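Local coordinates for universal stress protein (Archaeoglobus fulgidus, PDB 6HCD) that is of unknown function but belongs to the universal stress protein A family, whose members probably help cells withstand stress, at residues A[37-48]-A[147-155]. Sequence-based numbering, arbitrary orientation.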
ATOM      1  N   ARG A  37       5.310  15.687  -0.929  1.00 20.83           N
ATOM      2  CA  ARG A  37       4.992  14.259  -0.897  1.00 23.46           C
ATOM      3  C   ARG A  37       4.569  13.842   0.519  1.00 16.96           C
ATOM      4  O   ARG A  37       3.561  13.137   0.692  1.00 17.49           O
ATOM      5  CB  ARG A  37       6.151  13.376  -1.384  1.00 23.77           C
ATOM      6  CG  ARG A  37       5.775  11.900  -1.419  1.00 22.84           C
ATOM      7  CD  ARG A  37       6.726  10.961  -2.156  1.00 39.66           C
ATOM      8  NE  ARG A  37       7.873  10.616  -1.324  1.00 38.27           N
ATOM      9  CZ  ARG A  37       9.139  10.979  -1.576  1.00 71.26           C
ATOM     10  NH1 ARG A  37      10.109  10.602  -0.763  1.00 46.85           N
ATOM     11  NH2 ARG A  37       9.423  11.748  -2.616  1.00 29.81           N
ATOM     12  N   ALA A  38       5.352  14.252   1.524  1.00 16.87           N
ATOM     13  CA  ALA A  38       5.064  13.902   2.906  1.00 17.44           C
ATOM     14  C   ALA A  38       3.657  14.389   3.277  1.00 15.83           C
ATOM     15  O   ALA A  38       2.903  13.674   3.911  1.00 13.06           O
ATOM     16  CB  ALA A  38       6.127  14.461   3.822  1.00 18.83           C
ATOM     17  N   GLU A  39       3.300  15.596   2.826  1.00 15.54           N
ATOM     18  CA  GLU A  39       1.979  16.166   3.089  1.00 17.43           C
ATOM     19  C   GLU A  39       0.875  15.270   2.512  1.00 14.95           C
ATOM     20  O   GLU A  39      -0.139  15.070   3.170  1.00 14.16           O
ATOM     21  CB  GLU A  39       1.825  17.558   2.472  1.00 24.22           C
ATOM     22  CG  GLU A  39       2.558  18.661   3.182  1.00 45.82           C
ATOM     23  CD  GLU A  39       2.393  20.014   2.511  1.00 70.94           C
ATOM     24  OE1 GLU A  39       1.867  20.070   1.382  1.00 40.39           O
ATOM     25  OE2 GLU A  39       2.800  21.020   3.113  1.00 38.73           O
ATOM     26  N   ARG A  40       1.057  14.772   1.287  1.00 14.21           N
ATOM     27  CA  ARG A  40       0.058  13.926   0.623  1.00 16.14           C
ATOM     28  C   ARG A  40      -0.073  12.603   1.386  1.00 13.61           C
ATOM     29  O   ARG A  40      -1.198  12.092   1.560  1.00 14.59           O
ATOM     30  CB  ARG A  40       0.415  13.670  -0.845  1.00 17.14           C
ATOM     31  CG  ARG A  40       0.268  14.884  -1.749  1.00 32.58           C
ATOM     32  CD  ARG A  40       0.486  14.565  -3.220  1.00 26.91           C
ATOM     33  NE  ARG A  40       1.810  14.019  -3.495  1.00 23.61           N
ATOM     34  CZ  ARG A  40       2.875  14.731  -3.853  1.00 26.90           C
ATOM     35  NH1 ARG A  40       2.821  16.055  -3.918  1.00 23.14           N
ATOM     36  NH2 ARG A  40       3.994  14.099  -4.170  1.00 20.69           N
ATOM     37  N   VAL A  41       1.072  12.068   1.828  1.00 13.71           N
ATOM     38  CA  VAL A  41       1.136  10.835   2.623  1.00 12.75           C
ATOM     39  C   VAL A  41       0.308  11.022   3.896  1.00 12.86           C
ATOM     40  O   VAL A  41      -0.531  10.186   4.243  1.00 11.87           O
ATOM     41  CB  VAL A  41       2.591  10.437   2.924  1.00 13.15           C
ATOM     42  CG1 VAL A  41       2.676   9.336   3.975  1.00 13.17           C
ATOM     43  CG2 VAL A  41       3.316   9.983   1.654  1.00 14.21           C
ATOM     44  N   LEU A  42       0.542  12.140   4.582  1.00 15.30           N
ATOM     45  CA  LEU A  42      -0.104  12.438   5.866  1.00 17.97           C
ATOM     46  C   LEU A  42      -1.603  12.666   5.677  1.00 13.55           C
ATOM     47  O   LEU A  42      -2.379  12.219   6.489  1.00 12.15           O
ATOM     48  CB  LEU A  42       0.567  13.663   6.488  1.00 12.96           C
ATOM     49  CG  LEU A  42       1.967  13.429   7.043  1.00 13.51           C
ATOM     50  CD1 LEU A  42       2.712  14.747   7.213  1.00 13.49           C
ATOM     51  CD2 LEU A  42       1.931  12.648   8.343  1.00 16.10           C
ATOM     52  N   ARG A  43      -1.998  13.379   4.616  1.00 14.34           N
ATOM     53  CA  ARG A  43      -3.412  13.634   4.338  1.00 14.80           C
ATOM     54  C   ARG A  43      -4.144  12.302   4.110  1.00 13.86           C
ATOM     55  O   ARG A  43      -5.258  12.119   4.605  1.00 13.01           O
ATOM     56  CB  ARG A  43      -3.577  14.587   3.148  1.00 18.86           C
ATOM     57  CG  ARG A  43      -3.221  16.024   3.487  1.00 28.10           C
ATOM     58  CD  ARG A  43      -3.791  17.041   2.513  1.00 39.23           C
ATOM     59  NE  ARG A  43      -3.197  16.897   1.197  1.00 41.79           N
ATOM     60  CZ  ARG A  43      -2.107  17.545   0.789  1.00 54.12           C
ATOM     61  NH1 ARG A  43      -1.494  18.386   1.606  1.00 41.86           N
ATOM     62  NH2 ARG A  43      -1.628  17.343  -0.424  1.00 31.18           N
ATOM     63  N   PHE A  44      -3.521  11.371   3.383  1.00 12.86           N
ATOM     64  CA  PHE A  44      -4.166  10.066   3.131  1.00 12.84           C
ATOM     65  C   PHE A  44      -4.285   9.271   4.440  1.00 13.00           C
ATOM     66  O   PHE A  44      -5.324   8.677   4.706  1.00 14.51           O
ATOM     67  CB  PHE A  44      -3.414   9.233   2.088  1.00 13.42           C
ATOM     68  CG  PHE A  44      -4.230   8.079   1.562  1.00 13.01           C
ATOM     69  CD1 PHE A  44      -4.259   6.868   2.235  1.00 13.17           C
ATOM     70  CD2 PHE A  44      -4.999   8.220   0.420  1.00 15.19           C
ATOM     71  CE1 PHE A  44      -5.009   5.812   1.747  1.00 13.39           C
ATOM     72  CE2 PHE A  44      -5.741   7.158  -0.072  1.00 19.09           C
ATOM     73  CZ  PHE A  44      -5.745   5.957   0.597  1.00 15.97           C
ATOM     74  N   ALA A  45      -3.201   9.264   5.229  1.00 11.90           N
ATOM     75  CA  ALA A  45      -3.159   8.611   6.530  1.00 12.14           C
ATOM     76  C   ALA A  45      -4.246   9.166   7.466  1.00 13.23           C
ATOM     77  O   ALA A  45      -4.912   8.397   8.159  1.00 12.86           O
ATOM     78  CB  ALA A  45      -1.781   8.747   7.127  1.00 11.08           C
ATOM     79  N   ALA A  46      -4.407  10.491   7.501  1.00 11.75           N
ATOM     80  CA  ALA A  46      -5.414  11.155   8.341  1.00 13.31           C
ATOM     81  C   ALA A  46      -6.822  10.724   7.931  1.00 14.68           C
ATOM     82  O   ALA A  46      -7.679  10.527   8.799  1.00 14.50           O
ATOM     83  CB  ALA A  46      -5.287  12.668   8.270  1.00 12.96           C
ATOM     84  N   GLU A  47      -7.066  10.593   6.623  1.00 12.89           N
ATOM     85  CA  GLU A  47      -8.369  10.197   6.127  1.00 14.65           C
ATOM     86  C   GLU A  47      -8.653   8.750   6.560  1.00 13.12           C
ATOM     87  O   GLU A  47      -9.752   8.454   7.024  1.00 12.93           O
ATOM     88  CB  GLU A  47      -8.426  10.413   4.614  1.00 18.39           C
ATOM     89  CG  GLU A  47      -9.691   9.911   3.951  1.00 18.57           C
ATOM     90  CD  GLU A  47      -9.704  10.042   2.437  1.00 27.05           C
ATOM     91  OE1 GLU A  47      -8.798   9.510   1.730  1.00 32.32           O
ATOM     92  OE2 GLU A  47     -10.634  10.663   1.965  1.00 34.15           O
ATOM     93  N   GLU A  48      -7.661   7.861   6.430  1.00 13.18           N
ATOM     94  CA  GLU A  48      -7.790   6.477   6.893  1.00 15.84           C
ATOM     95  C   GLU A  48      -8.164   6.458   8.389  1.00 14.29           C
ATOM     96  O   GLU A  48      -9.043   5.714   8.821  1.00 14.72           O
ATOM     97  CB  GLU A  48      -6.475   5.723   6.668  1.00 13.01           C
ATOM     98  CG  GLU A  48      -6.258   5.283   5.242  1.00 15.88           C
ATOM     99  CD  GLU A  48      -6.970   4.002   4.853  1.00 18.52           C
ATOM    100  OE1 GLU A  48      -7.498   3.337   5.744  1.00 19.53           O
ATOM    101  OE2 GLU A  48      -7.017   3.703   3.654  1.00 16.37           O
ATOM    102  N   ALA A 147       7.370  -5.736   5.432  1.00 13.59           N
ATOM    103  CA  ALA A 147       6.296  -5.487   6.395  1.00 13.98           C
ATOM    104  C   ALA A 147       5.437  -6.737   6.591  1.00 15.91           C
ATOM    105  O   ALA A 147       5.192  -7.460   5.642  1.00 15.86           O
ATOM    106  CB  ALA A 147       5.456  -4.317   5.961  1.00 13.28           C
ATOM    107  N   ASN A 148       4.946  -6.925   7.816  1.00 15.29           N
ATOM    108  CA  ASN A 148       3.877  -7.908   8.086  1.00 19.25           C
ATOM    109  C   ASN A 148       2.504  -7.248   7.926  1.00 19.68           C
ATOM    110  O   ASN A 148       1.551  -7.912   7.521  1.00 34.18           O
ATOM    111  CB  ASN A 148       4.126  -8.605   9.415  1.00 23.74           C
ATOM    112  CG  ASN A 148       5.433  -9.358   9.365  1.00 23.76           C
ATOM    113  OD1 ASN A 148       5.643 -10.193   8.481  1.00 27.78           O
ATOM    114  ND2 ASN A 148       6.329  -9.048  10.290  1.00 25.08           N
ATOM    115  N   LYS A 149       2.468  -5.920   8.068  1.00 15.25           N
ATOM    116  CA  LYS A 149       1.211  -5.194   8.038  1.00 14.51           C
ATOM    117  C   LYS A 149       0.924  -4.756   6.606  1.00 12.98           C
ATOM    118  O   LYS A 149       1.832  -4.708   5.784  1.00 13.01           O
ATOM    119  CB  LYS A 149       1.289  -4.012   8.998  1.00 13.83           C
ATOM    120  CG  LYS A 149       1.403  -4.397  10.462  1.00 16.31           C
ATOM    121  CD  LYS A 149       0.271  -5.267  10.973  1.00 29.85           C
ATOM    122  CE  LYS A 149       0.392  -5.593  12.442  1.00 30.94           C
ATOM    123  NZ  LYS A 149       1.260  -6.768  12.690  1.00 61.46           N
ATOM    124  N   PRO A 150      -0.339  -4.438   6.263  1.00 12.53           N
ATOM    125  CA  PRO A 150      -0.633  -3.797   4.981  1.00 12.56           C
ATOM    126  C   PRO A 150       0.206  -2.520   4.801  1.00 12.18           C
ATOM    127  O   PRO A 150       0.411  -1.795   5.783  1.00 11.95           O
ATOM    128  CB  PRO A 150      -2.118  -3.447   5.109  1.00 12.90           C
ATOM    129  CG  PRO A 150      -2.657  -4.509   6.056  1.00 13.65           C
ATOM    130  CD  PRO A 150      -1.550  -4.671   7.086  1.00 13.29           C
ATOM    131  N   VAL A 151       0.699  -2.273   3.575  1.00 12.06           N
ATOM    132  CA  VAL A 151       1.451  -1.030   3.283  1.00 12.72           C
ATOM    133  C   VAL A 151       0.712  -0.263   2.187  1.00 12.77           C
ATOM    134  O   VAL A 151       0.463  -0.795   1.104  1.00 12.31           O
ATOM    135  CB  VAL A 151       2.914  -1.307   2.881  1.00 13.36           C
ATOM    136  CG1 VAL A 151       3.674  -0.011   2.576  1.00 15.26           C
ATOM    137  CG2 VAL A 151       3.637  -2.128   3.933  1.00 12.25           C
ATOM    138  N   ILE A 152       0.359   0.981   2.510  1.00 12.20           N
ATOM    139  CA  ILE A 152      -0.316   1.875   1.605  1.00 12.62           C
ATOM    140  C   ILE A 152       0.743   2.829   1.029  1.00 12.59           C
ATOM    141  O   ILE A 152       1.406   3.580   1.768  1.00 12.55           O
ATOM    142  CB  ILE A 152      -1.445   2.623   2.338  1.00 13.04           C
ATOM    143  CG1 ILE A 152      -2.441   1.645   2.976  1.00 13.09           C
ATOM    144  CG2 ILE A 152      -2.122   3.622   1.414  1.00 13.71           C
ATOM    145  CD1 ILE A 152      -3.492   2.299   3.839  1.00 13.57           C
ATOM    146  N   CYS A 153       0.895   2.778  -0.296  1.00 12.76           N
ATOM    147  CA  CYS A 153       1.930   3.477  -1.010  1.00 13.03           C
ATOM    148  C   CYS A 153       1.325   4.682  -1.730  1.00 13.50           C
ATOM    149  O   CYS A 153       0.464   4.506  -2.605  1.00 14.05           O
ATOM    150  CB  CYS A 153       2.586   2.571  -2.045  1.00 13.99           C
ATOM    151  SG  CYS A 153       3.189   0.992  -1.408  1.00 16.12           S
ATOM    152  N   ILE A 154       1.800   5.885  -1.364  1.00 13.55           N
ATOM    153  CA  ILE A 154       1.281   7.160  -1.817  1.00 14.41           C
ATOM    154  C   ILE A 154       2.385   7.882  -2.597  1.00 15.25           C
ATOM    155  O   ILE A 154       3.519   7.967  -2.142  1.00 14.15           O
ATOM    156  CB  ILE A 154       0.798   8.003  -0.611  1.00 14.67           C
ATOM    157  CG1 ILE A 154      -0.249   7.266   0.233  1.00 14.58           C
ATOM    158  CG2 ILE A 154       0.308   9.384  -1.029  1.00 15.69           C
ATOM    159  CD1 ILE A 154      -1.503   6.895  -0.491  1.00 15.07           C
ATOM    160  N   LYS A 155       2.016   8.414  -3.770  1.00 18.98           N
ATOM    161  CA  LYS A 155       2.937   9.113  -4.663  1.00 29.34           C
ATOM    162  C   LYS A 155       2.798  10.628  -4.459  1.00 32.53           C
ATOM    163  O   LYS A 155       3.741  11.375  -4.732  1.00 27.01           O
ATOM    164  CB  LYS A 155       2.676   8.650  -6.099  1.00 34.04           C
ATOM    165  CG  LYS A 155       3.045   7.191  -6.341  1.00 33.23           C
ATOM    166  CD  LYS A 155       2.152   6.477  -7.334  1.00101.75           C
ATOM    167  CE  LYS A 155       1.876   5.044  -6.935  1.00 82.39           C
ATOM    168  NZ  LYS A 155       1.056   4.977  -5.700  1.00 32.74           N
ATOM    169  OXT LYS A 155       1.785  11.153  -3.975  1.00 24.02           O
TER
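Val41 and Ile154 mark where helix 37-48 lies over strand 151-154, the two axes approaching to 8.9 Å with 137° between their N-to-C directions, well short of antiparallel. At the chain terminus, Arg40 clasps the carboxylate of Lys155 side-on: NE forms a salt bridge with OXT at 2.9 Å, almost in the guanidinium plane, while NH2 donates to a lone pair of Lys155 O at 2.8 Å. The bend at chi3 (-60°) swings the guanidinium back along the helix, with Arg37 CA over one face, toward the rim of the group. Were Arg40 replaced by an alanine, the terminal carboxylate would probably lose this charged mate and be freer to turn. In the Rossmann-like alpha/beta fold of this family, strand 151-154 runs parallel to strand 120-128 and pairs antiparallel with a strand of the second subunit, so the helix packs close to the dimer interface. Ile154 buries more surface here than any other residue. Its CD1 sits over one face of the Phe44 ring, a CH-pi contact 3.8 Å from the centroid, and its CB meets Val41 CG2 at 3.9 Å. With CG anti to the backbone N (chi1 -165°), Phe44 reaches over the strand and brings CE1 within 3.6 Å of Ile152 CG2. Farther along, Ile152 CD1 touches Glu48 OE2 at 3.8 Å; OE1 is bridged to Arg52, OE2 to Arg52 of the second subunit.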